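Local atomic coordinates of endoglucanase (Thermotoga maritima, PDB entry 1VHO), a protein that probably acts as a metal-dependent aminopeptidase of the M42 family, with two divalent metal ions expected in its active site. Residues A[62-67]-A[222-227]; A[178-183]-A[196-201]. All coordinates share one frame; numbering follows the deposited sequence.

Interaction 1: A[62-67]-A[222-227]; sequences LAFFAH and AAIVMD
Two neighbouring parallel strands in the central sheet of the catalytic domain, 62-67 and 222-227, meet in register from Leu62 beside Ala222 to Phe65 beside Val225. Four backbone hydrogen bonds link them: Ala63 N to Ala222 O, Ile224 N to Ala63 O, Phe65 N to Ile224 O and Met226 N to Phe65 O, the last 2.9 Å long. Beyond these the ladder opens, and a water bridges it, accepting from His67 N at 2.8 Å and donating to Met226 O.

The side chains divide between two faces. On one, Phe64 and Ile224 lie side by side and point the same way, ring atom CE1 of Phe64 3.6 Å from CD1 of Ile224; CG of Phe64 stands opposite the carbonyl carbon (chi1 -60°), and the ring leans across to its neighbour. Leu323 and Leu327 of helix 317-333 pack against this face. Replacing Phe64 by an alanine is likely to strip Ile224 of its flanking ring and open a gap next to Leu180 and Leu327. On the other face, the ring of Phe65 meets CB of Ala223 at its edge and in its plane, CE1 to CB 3.7 Å.

Strand 61-67 ends at His67 and strand 222-229 carries Asp227 near its C-terminal end, both predicted zinc ligands, an arrangement typical of the zinc exopeptidase fold, where metal ligands sit at or near the C-terminal ends of parallel strands.

Interaction 2: A[178-183]-A[196-201]; sequences GVLVKV and VYVVFS
Leu180 on helix 178-183 and Val198 on strand 196-201 project toward each other and slide past in opposite directions, each lying alongside the other. Branch CG1 of Val198, set anti to its own backbone nitrogen (chi1 -178°), is the meeting point: it lies 3.4 Å from CB of Leu180, tighter than usual van der Waals contact, and 3.7 Å from CD1 of the same leucine. The methyl thus sits along the flank of the leucine, touching its root and one of its branches. CD1 of Leu180 also comes within 4.0 Å of the backbone oxygen Val199 O.

Phe200 reaches the same leucine from farther along the strand. The side chain does not set out straight at the helix, but with CG opposite the carbonyl carbon (chi1 -56°) the far end of the ring swings over to it, and CE2 comes to 3.7 Å from CB of Leu180. Its CZ lies 4.3 Å from CG2 of Val181, a looser contact. Leu180 CB thus meets the Val198 methyl and the Phe200 ring roughly at right angles, wholly by apolar packing, with no hydrogen bond joining helix to strand.

The two run nearly antiparallel, at 154°, their axes 9.4 Å apart. Helix 171-187 leads through a short connection into strand 195-201, which runs back beneath it, the helix packing on a face of the central sheet, the layered arrangement characteristic of alpha/beta folds.

Overall arrangement
Both contacts are buried in the core of one domain, and they reach the same sheet: strand 61-67 of interaction 1 lies between 222-229 and 195-201, the strand of interaction 2. Interaction 1 is strand beside strand, and backbone hydrogen bonds supply most of its directional chemistry. Interaction 2 is helix upon sheet, purely apolar and much smaller in buried surface. The two touch where Phe64 O meets Val199 N at 2.7 Å, a probable hydrogen bond, and where CB of Ala66 packs on CD1 of Leu180. Only interaction 1 carries predicted metal ligands; interaction 2 holds none and packs a helix on a face of that sheet.

Interaction 1: A[62-67]-A[222-227]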
ATOM      1  N   LEU A  62      14.025  -9.789  12.347  1.00 22.99           N
ATOM      2  CA  LEU A  62      13.956  -8.680  11.374  1.00 21.26           C
ATOM      3  C   LEU A  62      12.474  -8.545  11.006  1.00 20.28           C
ATOM      4  O   LEU A  62      11.860  -9.578  10.679  1.00 21.07           O
ATOM      5  CB  LEU A  62      14.742  -9.163  10.168  1.00 22.87           C
ATOM      6  CG  LEU A  62      14.944  -8.336   8.930  1.00 28.20           C
ATOM      7  CD1 LEU A  62      15.392  -6.907   9.236  1.00 29.58           C
ATOM      8  CD2 LEU A  62      15.986  -9.030   8.024  1.00 26.95           C
ATOM      9  N   ALA A  63      11.940  -7.351  11.021  1.00 20.92           N
ATOM     10  CA  ALA A  63      10.542  -7.127  10.672  1.00 19.37           C
ATOM     11  C   ALA A  63      10.458  -6.180   9.476  1.00 18.61           C
ATOM     12  O   ALA A  63      11.137  -5.136   9.460  1.00 21.00           O
ATOM     13  CB  ALA A  63       9.765  -6.541  11.850  1.00 17.21           C
ATOM     14  N   PHE A  64       9.614  -6.497   8.527  1.00 16.88           N
ATOM     15  CA  PHE A  64       9.390  -5.704   7.318  1.00 14.43           C
ATOM     16  C   PHE A  64       7.910  -5.266   7.390  1.00 17.31           C
ATOM     17  O   PHE A  64       7.081  -6.148   7.688  1.00 17.66           O
ATOM     18  CB  PHE A  64       9.650  -6.468   6.038  1.00 17.09           C
ATOM     19  CG  PHE A  64      11.044  -7.012   5.857  1.00 18.49           C
ATOM     20  CD1 PHE A  64      12.156  -6.280   6.241  1.00 21.29           C
ATOM     21  CD2 PHE A  64      11.243  -8.274   5.332  1.00 22.08           C
ATOM     22  CE1 PHE A  64      13.436  -6.812   6.101  1.00 24.31           C
ATOM     23  CE2 PHE A  64      12.518  -8.792   5.144  1.00 23.80           C
ATOM     24  CZ  PHE A  64      13.620  -8.059   5.529  1.00 21.18           C
ATOM     25  N   PHE A  65       7.602  -4.013   7.098  1.00 15.02           N
ATOM     26  CA  PHE A  65       6.220  -3.559   7.274  1.00 15.41           C
ATOM     27  C   PHE A  65       5.651  -2.871   6.029  1.00 14.40           C
ATOM     28  O   PHE A  65       6.344  -2.034   5.424  1.00 14.08           O
ATOM     29  CB  PHE A  65       6.221  -2.480   8.401  1.00 19.45           C
ATOM     30  CG  PHE A  65       6.616  -2.964   9.782  1.00 19.15           C
ATOM     31  CD1 PHE A  65       7.967  -2.927  10.172  1.00 19.30           C
ATOM     32  CD2 PHE A  65       5.685  -3.448  10.652  1.00 18.19           C
ATOM     33  CE1 PHE A  65       8.312  -3.380  11.439  1.00 20.24           C
ATOM     34  CE2 PHE A  65       6.026  -3.893  11.932  1.00 21.31           C
ATOM     35  CZ  PHE A  65       7.366  -3.857  12.315  1.00 21.59           C
ATOM     36  N   ALA A  66       4.353  -3.031   5.781  1.00 14.31           N
ATOM     37  CA  ALA A  66       3.702  -2.347   4.642  1.00 15.23           C
ATOM     38  C   ALA A  66       2.229  -2.074   4.977  1.00 17.87           C
ATOM     39  O   ALA A  66       1.650  -2.851   5.752  1.00 17.65           O
ATOM     40  CB  ALA A  66       3.785  -3.223   3.390  1.00 14.33           C
ATOM     41  N   HIS A  67       1.681  -0.968   4.500  1.00 17.71           N
ATOM     42  CA  HIS A  67       0.250  -0.691   4.719  1.00 19.88           C
ATOM     43  C   HIS A  67      -0.535  -1.465   3.633  1.00 21.44           C
ATOM     44  O   HIS A  67       0.026  -1.769   2.562  1.00 18.37           O
ATOM     45  CB  HIS A  67      -0.042   0.798   4.518  1.00 19.34           C
ATOM     46  CG  HIS A  67       0.609   1.743   5.458  1.00 23.61           C
ATOM     47  ND1 HIS A  67       0.052   2.061   6.689  1.00 26.53           N
ATOM     48  CD2 HIS A  67       1.761   2.470   5.357  1.00 24.08           C
ATOM     49  CE1 HIS A  67       0.821   2.935   7.302  1.00 26.84           C
ATOM     50  NE2 HIS A  67       1.852   3.200   6.516  1.00 31.17           N
ATOM     51  N   ALA A 222      15.719  -5.295  14.128  1.00 25.14           N
ATOM     52  CA  ALA A 222      15.855  -4.313  13.049  1.00 23.20           C
ATOM     53  C   ALA A 222      14.535  -4.290  12.245  1.00 22.09           C
ATOM     54  O   ALA A 222      13.852  -5.305  12.203  1.00 20.44           O
ATOM     55  CB  ALA A 222      17.021  -4.556  12.133  1.00 25.55           C
ATOM     56  N   ALA A 223      14.146  -3.091  11.804  1.00 22.59           N
ATOM     57  CA  ALA A 223      12.870  -3.026  11.066  1.00 22.53           C
ATOM     58  C   ALA A 223      13.065  -2.231   9.775  1.00 22.47           C
ATOM     59  O   ALA A 223      13.794  -1.243   9.779  1.00 21.67           O
ATOM     60  CB  ALA A 223      11.832  -2.312  11.919  1.00 24.21           C
ATOM     61  N   ILE A 224      12.417  -2.694   8.716  1.00 19.54           N
ATOM     62  CA  ILE A 224      12.498  -1.950   7.446  1.00 18.36           C
ATOM     63  C   ILE A 224      11.034  -1.611   7.082  1.00 18.35           C
ATOM     64  O   ILE A 224      10.230  -2.520   6.914  1.00 17.26           O
ATOM     65  CB  ILE A 224      13.219  -2.723   6.359  1.00 21.23           C
ATOM     66  CG1 ILE A 224      14.609  -3.226   6.877  1.00 18.48           C
ATOM     67  CG2 ILE A 224      13.392  -1.832   5.122  1.00 19.66           C
ATOM     68  CD1 ILE A 224      15.453  -3.813   5.699  1.00 20.82           C
ATOM     69  N   VAL A 225      10.724  -0.334   7.007  1.00 16.61           N
ATOM     70  CA  VAL A 225       9.365   0.120   6.705  1.00 17.46           C
ATOM     71  C   VAL A 225       9.301   0.455   5.222  1.00 16.73           C
ATOM     72  O   VAL A 225      10.159   1.165   4.729  1.00 16.44           O
ATOM     73  CB  VAL A 225       8.977   1.371   7.526  1.00 17.57           C
ATOM     74  CG1 VAL A 225       7.682   2.002   7.060  1.00 17.96           C
ATOM     75  CG2 VAL A 225       8.911   1.020   9.008  1.00 17.89           C
HETATM   76  N   MSE A 226       8.241  -0.006   4.554  1.00 15.06           N
HETATM   77  CA  MSE A 226       8.107   0.250   3.131  1.00 14.81           C
HETATM   78  C   MSE A 226       7.274   1.517   2.908  1.00 17.52           C
HETATM   79  O   MSE A 226       6.257   1.690   3.589  1.00 16.94           O
HETATM   80  CB  MSE A 226       7.291  -0.892   2.492  1.00 14.27           C
HETATM   81  CG  MSE A 226       7.856  -2.282   2.588  1.00 17.86           C
HETATM   82 SE   MSE A 226       9.391  -2.437   1.447  1.00 36.13          SE
HETATM   83  CE  MSE A 226      10.773  -1.984   2.694  1.00 17.22           C
ATOM     84  N   ASP A 227       7.577   2.214   1.831  1.00 16.37           N
ATOM     85  CA  ASP A 227       6.767   3.382   1.489  1.00 16.02           C
ATOM     86  C   ASP A 227       6.927   3.577  -0.023  1.00 14.46           C
ATOM     87  O   ASP A 227       7.500   2.710  -0.695  1.00 13.83           O
ATOM     88  CB  ASP A 227       7.236   4.621   2.247  1.00 17.28           C
ATOM     89  CG  ASP A 227       6.131   5.639   2.485  1.00 23.69           C
ATOM     90  OD1 ASP A 227       5.082   5.641   1.798  1.00 23.56           O
ATOM     91  OD2 ASP A 227       6.293   6.474   3.399  1.00 29.00           O
TER
HETATM   92  O   HOH W   1       3.501   0.740   3.223  1.00 20.00           O

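Interaction 2: A[178-183]-A[196-201]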
ATOM      1  N   GLY A 178       3.298  -6.078  -2.591  1.00 13.99           N
ATOM      2  CA  GLY A 178       3.906  -6.905  -3.650  1.00 15.94           C
ATOM      3  C   GLY A 178       5.400  -7.173  -3.290  1.00 16.74           C
ATOM      4  O   GLY A 178       5.883  -8.292  -3.407  1.00 14.87           O
ATOM      5  N   VAL A 179       6.116  -6.136  -2.855  1.00 15.72           N
ATOM      6  CA  VAL A 179       7.537  -6.331  -2.478  1.00 15.38           C
ATOM      7  C   VAL A 179       7.638  -7.387  -1.371  1.00 17.11           C
ATOM      8  O   VAL A 179       8.411  -8.348  -1.434  1.00 15.31           O
ATOM      9  CB  VAL A 179       8.137  -5.031  -1.872  1.00 12.46           C
ATOM     10  CG1 VAL A 179       9.546  -5.357  -1.256  1.00 12.32           C
ATOM     11  CG2 VAL A 179       8.252  -3.918  -2.876  1.00 13.80           C
ATOM     12  N   LEU A 180       6.775  -7.259  -0.343  1.00 15.36           N
ATOM     13  CA  LEU A 180       6.875  -8.204   0.783  1.00 15.91           C
ATOM     14  C   LEU A 180       6.477  -9.614   0.399  1.00 17.16           C
ATOM     15  O   LEU A 180       7.061 -10.588   0.941  1.00 16.33           O
ATOM     16  CB  LEU A 180       6.129  -7.648   1.999  1.00 17.89           C
ATOM     17  CG  LEU A 180       6.673  -6.274   2.489  1.00 18.11           C
ATOM     18  CD1 LEU A 180       6.049  -5.953   3.842  1.00 18.09           C
ATOM     19  CD2 LEU A 180       8.210  -6.351   2.638  1.00 17.78           C
ATOM     20  N   VAL A 181       5.511  -9.733  -0.521  1.00 16.84           N
ATOM     21  CA  VAL A 181       5.143 -11.109  -0.983  1.00 17.60           C
ATOM     22  C   VAL A 181       6.352 -11.711  -1.708  1.00 17.48           C
ATOM     23  O   VAL A 181       6.712 -12.896  -1.451  1.00 17.15           O
ATOM     24  CB  VAL A 181       3.931 -11.037  -1.935  1.00 15.77           C
ATOM     25  CG1 VAL A 181       3.744 -12.383  -2.666  1.00 16.19           C
ATOM     26  CG2 VAL A 181       2.667 -10.726  -1.115  1.00 14.51           C
ATOM     27  N   LYS A 182       6.994 -10.914  -2.557  1.00 15.90           N
ATOM     28  CA  LYS A 182       8.176 -11.400  -3.316  1.00 16.47           C
ATOM     29  C   LYS A 182       9.339 -11.708  -2.374  1.00 16.96           C
ATOM     30  O   LYS A 182      10.113 -12.655  -2.624  1.00 16.34           O
ATOM     31  CB  LYS A 182       8.570 -10.421  -4.411  1.00 17.20           C
ATOM     32  CG  LYS A 182       7.550 -10.300  -5.561  1.00 21.30           C
ATOM     33  CD  LYS A 182       7.355 -11.601  -6.339  1.00 26.03           C
ATOM     34  CE  LYS A 182       8.510 -11.901  -7.263  1.00 27.51           C
ATOM     35  NZ  LYS A 182       8.274 -13.111  -8.082  1.00 28.23           N
ATOM     36  N   VAL A 183       9.529 -10.927  -1.313  1.00 14.37           N
ATOM     37  CA  VAL A 183      10.624 -11.265  -0.372  1.00 17.56           C
ATOM     38  C   VAL A 183      10.444 -12.704   0.152  1.00 17.77           C
ATOM     39  O   VAL A 183      11.389 -13.488   0.247  1.00 16.88           O
ATOM     40  CB  VAL A 183      10.595 -10.330   0.847  1.00 17.65           C
ATOM     41  CG1 VAL A 183      11.565 -10.776   1.950  1.00 18.98           C
ATOM     42  CG2 VAL A 183      10.950  -8.906   0.430  1.00 19.92           C
ATOM     43  N   VAL A 196      12.334 -13.931  10.099  1.00 22.12           N
ATOM     44  CA  VAL A 196      11.710 -12.789   9.416  1.00 21.92           C
ATOM     45  C   VAL A 196      10.234 -12.666   9.702  1.00 22.04           C
ATOM     46  O   VAL A 196       9.502 -13.672   9.608  1.00 22.93           O
ATOM     47  CB  VAL A 196      11.935 -12.947   7.895  1.00 22.43           C
ATOM     48  CG1 VAL A 196      11.183 -11.881   7.097  1.00 23.38           C
ATOM     49  CG2 VAL A 196      13.443 -12.850   7.582  1.00 19.62           C
ATOM     50  N   TYR A 197       9.789 -11.451  10.000  1.00 20.00           N
ATOM     51  CA  TYR A 197       8.391 -11.187  10.259  1.00 20.68           C
ATOM     52  C   TYR A 197       7.935 -10.146   9.218  1.00 19.81           C
ATOM     53  O   TYR A 197       8.540  -9.082   9.140  1.00 19.88           O
ATOM     54  CB  TYR A 197       8.130 -10.638  11.645  1.00 22.73           C
ATOM     55  CG  TYR A 197       8.488 -11.624  12.749  1.00 26.45           C
ATOM     56  CD1 TYR A 197       9.831 -11.797  13.101  1.00 25.34           C
ATOM     57  CD2 TYR A 197       7.513 -12.396  13.365  1.00 26.82           C
ATOM     58  CE1 TYR A 197      10.187 -12.697  14.076  1.00 28.49           C
ATOM     59  CE2 TYR A 197       7.879 -13.305  14.355  1.00 28.16           C
ATOM     60  CZ  TYR A 197       9.193 -13.428  14.721  1.00 30.41           C
ATOM     61  OH  TYR A 197       9.590 -14.306  15.712  1.00 31.47           O
ATOM     62  N   VAL A 198       6.940 -10.529   8.428  1.00 19.71           N
ATOM     63  CA  VAL A 198       6.463  -9.629   7.350  1.00 18.78           C
ATOM     64  C   VAL A 198       5.089  -9.158   7.733  1.00 20.07           C
ATOM     65  O   VAL A 198       4.146  -9.968   7.828  1.00 20.54           O
ATOM     66  CB  VAL A 198       6.553 -10.373   6.022  1.00 22.08           C
ATOM     67  CG1 VAL A 198       6.130  -9.474   4.903  1.00 20.38           C
ATOM     68  CG2 VAL A 198       7.999 -10.849   5.768  1.00 26.74           C
ATOM     69  N   VAL A 199       4.921  -7.838   7.876  1.00 17.34           N
ATOM     70  CA  VAL A 199       3.673  -7.304   8.397  1.00 18.78           C
ATOM     71  C   VAL A 199       2.882  -6.445   7.407  1.00 18.24           C
ATOM     72  O   VAL A 199       3.394  -5.475   6.856  1.00 18.71           O
ATOM     73  CB  VAL A 199       4.029  -6.435   9.623  1.00 18.61           C
ATOM     74  CG1 VAL A 199       2.776  -5.847  10.285  1.00 18.94           C
ATOM     75  CG2 VAL A 199       4.893  -7.204  10.628  1.00 19.48           C
ATOM     76  N   PHE A 200       1.658  -6.870   7.170  1.00 16.82           N
ATOM     77  CA  PHE A 200       0.700  -6.202   6.293  1.00 17.60           C
ATOM     78  C   PHE A 200      -0.355  -5.562   7.203  1.00 18.31           C
ATOM     79  O   PHE A 200      -1.318  -6.200   7.664  1.00 19.25           O
ATOM     80  CB  PHE A 200       0.079  -7.223   5.319  1.00 17.42           C
ATOM     81  CG  PHE A 200       1.085  -7.991   4.493  1.00 15.34           C
ATOM     82  CD1 PHE A 200       1.618  -9.188   4.969  1.00 17.77           C
ATOM     83  CD2 PHE A 200       1.513  -7.522   3.264  1.00 15.81           C
ATOM     84  CE1 PHE A 200       2.540  -9.906   4.206  1.00 18.45           C
ATOM     85  CE2 PHE A 200       2.460  -8.200   2.507  1.00 15.45           C
ATOM     86  CZ  PHE A 200       2.969  -9.420   2.988  1.00 17.91           C
ATOM     87  N   SER A 201      -0.198  -4.290   7.491  1.00 19.34           N
ATOM     88  CA  SER A 201      -1.012  -3.530   8.400  1.00 20.63           C
ATOM     89  C   SER A 201      -2.260  -2.880   7.835  1.00 22.59           C
ATOM     90  O   SER A 201      -2.193  -2.153   6.844  1.00 21.39           O
ATOM     91  CB  SER A 201      -0.140  -2.368   8.974  1.00 23.67           C
ATOM     92  OG  SER A 201      -0.762  -1.809  10.115  1.00 30.62           O
TER